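Local coordinates for protein TRAP dicarboxylate transporter, DctP subunit (Sulfurospirillum deleyianum, PDB 4OVS) that probably captures succinate in the periplasm as the solute-binding component of a TRAP-type dicarboxylate transport system, at residues N213-K218 and L279-E284. Numbering follows the deposited sequence.
Sequences NFYTKK and LAKISE
Tyr-215 lays a face of its ring against the aliphatic chain of Lys-281, joining the short helix 211-216 to the long helix 253-289 in this type 2 periplasmic-binding-protein fold of the TRAP solute-binding family. The touch is a CH-pi contact: Lys-281 CB sits 3.8 Å from the centroid of the Tyr-215 ring, 18° off the ring normal. The two side chains cross at about a right angle, and farther along the lysine CD reaches Tyr-215 CE2 at 3.7 Å; beyond CD the chain leads away from the ring, and its last torsion is bent. With CG of Tyr-215 anti to the backbone N (chi1 -178°), the ring extends straight across to the long helix. Deeper in, Ile-282 slides past the tyrosine in the opposite direction, its CG1 3.7 Å from Tyr-215 CD1, while its CD1 meets the edge of the Phe-214 ring at CD2, 3.9 Å away. Leu-226 of strand 225-227 touches both Phe-214 and Ile-282, so this apolar layer continues onto the sheet. Asn-213, one residue before Phe-214, hydrogen-bonds the bound succinate through ND2. With an alanine at Tyr-215, Lys-281 CB and Ile-282 CG1 would probably lose the surface they pack on, and the bridging water, its phenol mate gone, is likely to be held less firmly. That water lies 3.0 Å from Tyr-215 OH and donates a 2.7 Å hydrogen bond to the backbone O of Lys-281.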
loop_
_atom_site.group_PDB
_atom_site.type_symbol
_atom_site.label_atom_id
_atom_site.label_comp_id
_atom_site.label_asym_id
_atom_site.label_seq_id
_atom_site.Cartn_x
_atom_site.Cartn_y
_atom_site.Cartn_z
ATOM N N ASN A 213 -0.562 3.467 8.301
ATOM C CA ASN A 213 0.409 2.504 8.802
ATOM C C ASN A 213 1.380 3.103 9.841
ATOM O O ASN A 213 1.765 2.432 10.799
ATOM C CB ASN A 213 1.196 1.914 7.648
ATOM C CG ASN A 213 0.371 0.974 6.801
ATOM O OD1 ASN A 213 -0.664 0.441 7.228
ATOM N ND2 ASN A 213 0.843 0.728 5.601
ATOM N N PHE A 214 1.761 4.354 9.642
ATOM C CA PHE A 214 2.691 5.036 10.529
ATOM C C PHE A 214 2.202 4.993 11.973
ATOM O O PHE A 214 2.970 4.697 12.861
ATOM C CB PHE A 214 2.902 6.478 10.070
ATOM C CG PHE A 214 4.017 7.190 10.761
ATOM C CD1 PHE A 214 5.331 6.905 10.460
ATOM C CD2 PHE A 214 3.741 8.184 11.685
ATOM C CE1 PHE A 214 6.380 7.567 11.111
ATOM C CE2 PHE A 214 4.781 8.855 12.354
ATOM C CZ PHE A 214 6.095 8.554 12.058
ATOM N N TYR A 215 0.923 5.242 12.214
ATOM C CA TYR A 215 0.431 5.278 13.595
ATOM C C TYR A 215 -0.023 3.923 14.129
ATOM O O TYR A 215 0.323 3.541 15.227
ATOM C CB TYR A 215 -0.692 6.318 13.737
ATOM C CG TYR A 215 -1.240 6.469 15.126
ATOM C CD1 TYR A 215 -0.649 7.330 16.022
ATOM C CD2 TYR A 215 -2.345 5.768 15.535
ATOM C CE1 TYR A 215 -1.141 7.482 17.327
ATOM C CE2 TYR A 215 -2.854 5.911 16.833
ATOM C CZ TYR A 215 -2.249 6.776 17.706
ATOM O OH TYR A 215 -2.736 6.925 18.970
ATOM N N THR A 216 -0.797 3.193 13.352
ATOM C CA THR A 216 -1.328 1.901 13.765
ATOM C C THR A 216 -0.270 0.843 14.024
ATOM O O THR A 216 -0.522 -0.055 14.818
ATOM C CB THR A 216 -2.334 1.318 12.787
ATOM O OG1 THR A 216 -1.711 1.093 11.515
ATOM C CG2 THR A 216 -3.529 2.282 12.647
ATOM N N LYS A 217 0.920 0.967 13.425
ATOM C CA LYS A 217 1.987 0.046 13.714
ATOM C C LYS A 217 3.006 0.632 14.653
ATOM O O LYS A 217 4.025 0.023 14.849
ATOM C CB LYS A 217 2.744 -0.383 12.470
ATOM C CG LYS A 217 1.909 -1.054 11.454
ATOM C CD LYS A 217 1.327 -2.392 11.981
ATOM C CE LYS A 217 2.324 -3.496 12.085
ATOM N NZ LYS A 217 1.568 -4.718 12.415
ATOM N N LYS A 218 2.746 1.836 15.178
ATOM C CA LYS A 218 3.559 2.478 16.189
ATOM C C LYS A 218 4.909 2.893 15.690
ATOM O O LYS A 218 5.842 3.031 16.475
ATOM C CB LYS A 218 3.655 1.615 17.424
ATOM C CG LYS A 218 2.267 1.154 17.840
ATOM C CD LYS A 218 2.204 0.762 19.288
ATOM C CE LYS A 218 0.900 0.027 19.600
ATOM N NZ LYS A 218 -0.319 0.872 19.363
ATOM N N LEU A 279 -3.654 12.233 11.463
ATOM C CA LEU A 279 -2.754 13.365 11.691
ATOM C C LEU A 279 -3.063 13.918 13.083
ATOM O O LEU A 279 -2.171 14.200 13.851
ATOM C CB LEU A 279 -2.846 14.417 10.610
ATOM C CG LEU A 279 -1.994 15.685 10.781
ATOM C CD1 LEU A 279 -0.547 15.327 10.822
ATOM C CD2 LEU A 279 -2.256 16.665 9.656
ATOM N N ALA A 280 -4.326 13.940 13.460
ATOM C CA ALA A 280 -4.671 14.354 14.818
ATOM C C ALA A 280 -4.020 13.432 15.867
ATOM O O ALA A 280 -3.510 13.886 16.883
ATOM C CB ALA A 280 -6.160 14.364 14.990
ATOM N N LYS A 281 -4.050 12.131 15.642
ATOM C CA LYS A 281 -3.492 11.209 16.642
ATOM C C LYS A 281 -1.969 11.309 16.729
ATOM O O LYS A 281 -1.368 11.282 17.823
ATOM C CB LYS A 281 -3.927 9.774 16.338
ATOM C CG LYS A 281 -5.383 9.457 16.659
ATOM C CD LYS A 281 -5.770 8.114 16.017
ATOM C CE LYS A 281 -7.237 7.679 16.258
ATOM N NZ LYS A 281 -7.600 7.816 17.690
ATOM N N ILE A 282 -1.317 11.419 15.580
ATOM C CA ILE A 282 0.128 11.585 15.571
ATOM C C ILE A 282 0.535 12.912 16.240
ATOM O O ILE A 282 1.517 12.976 16.995
ATOM C CB ILE A 282 0.631 11.434 14.141
ATOM C CG1 ILE A 282 0.333 10.027 13.691
ATOM C CG2 ILE A 282 2.127 11.762 13.988
ATOM C CD1 ILE A 282 0.309 9.894 12.266
ATOM N N SER A 283 -0.242 13.965 15.997
ATOM C CA SER A 283 0.024 15.284 16.564
ATOM C C SER A 283 -0.119 15.302 18.071
ATOM O O SER A 283 0.710 15.893 18.762
ATOM C CB SER A 283 -0.924 16.307 15.932
ATOM O OG SER A 283 -0.584 16.510 14.572
ATOM N N GLU A 284 -1.149 14.637 18.582
ATOM C CA GLU A 284 -1.335 14.560 20.011
ATOM C C GLU A 284 -0.181 13.764 20.652
ATOM O O GLU A 284 0.353 14.140 21.709
ATOM C CB GLU A 284 -2.677 13.920 20.341
ATOM C CG GLU A 284 -2.969 13.923 21.836
ATOM C CD GLU A 284 -3.875 15.091 22.299
ATOM O OE1 GLU A 284 -3.526 16.266 22.008
ATOM O OE2 GLU A 284 -4.907 14.840 22.989
HETATM O O HOH W 1 -2.475 9.839 19.810
#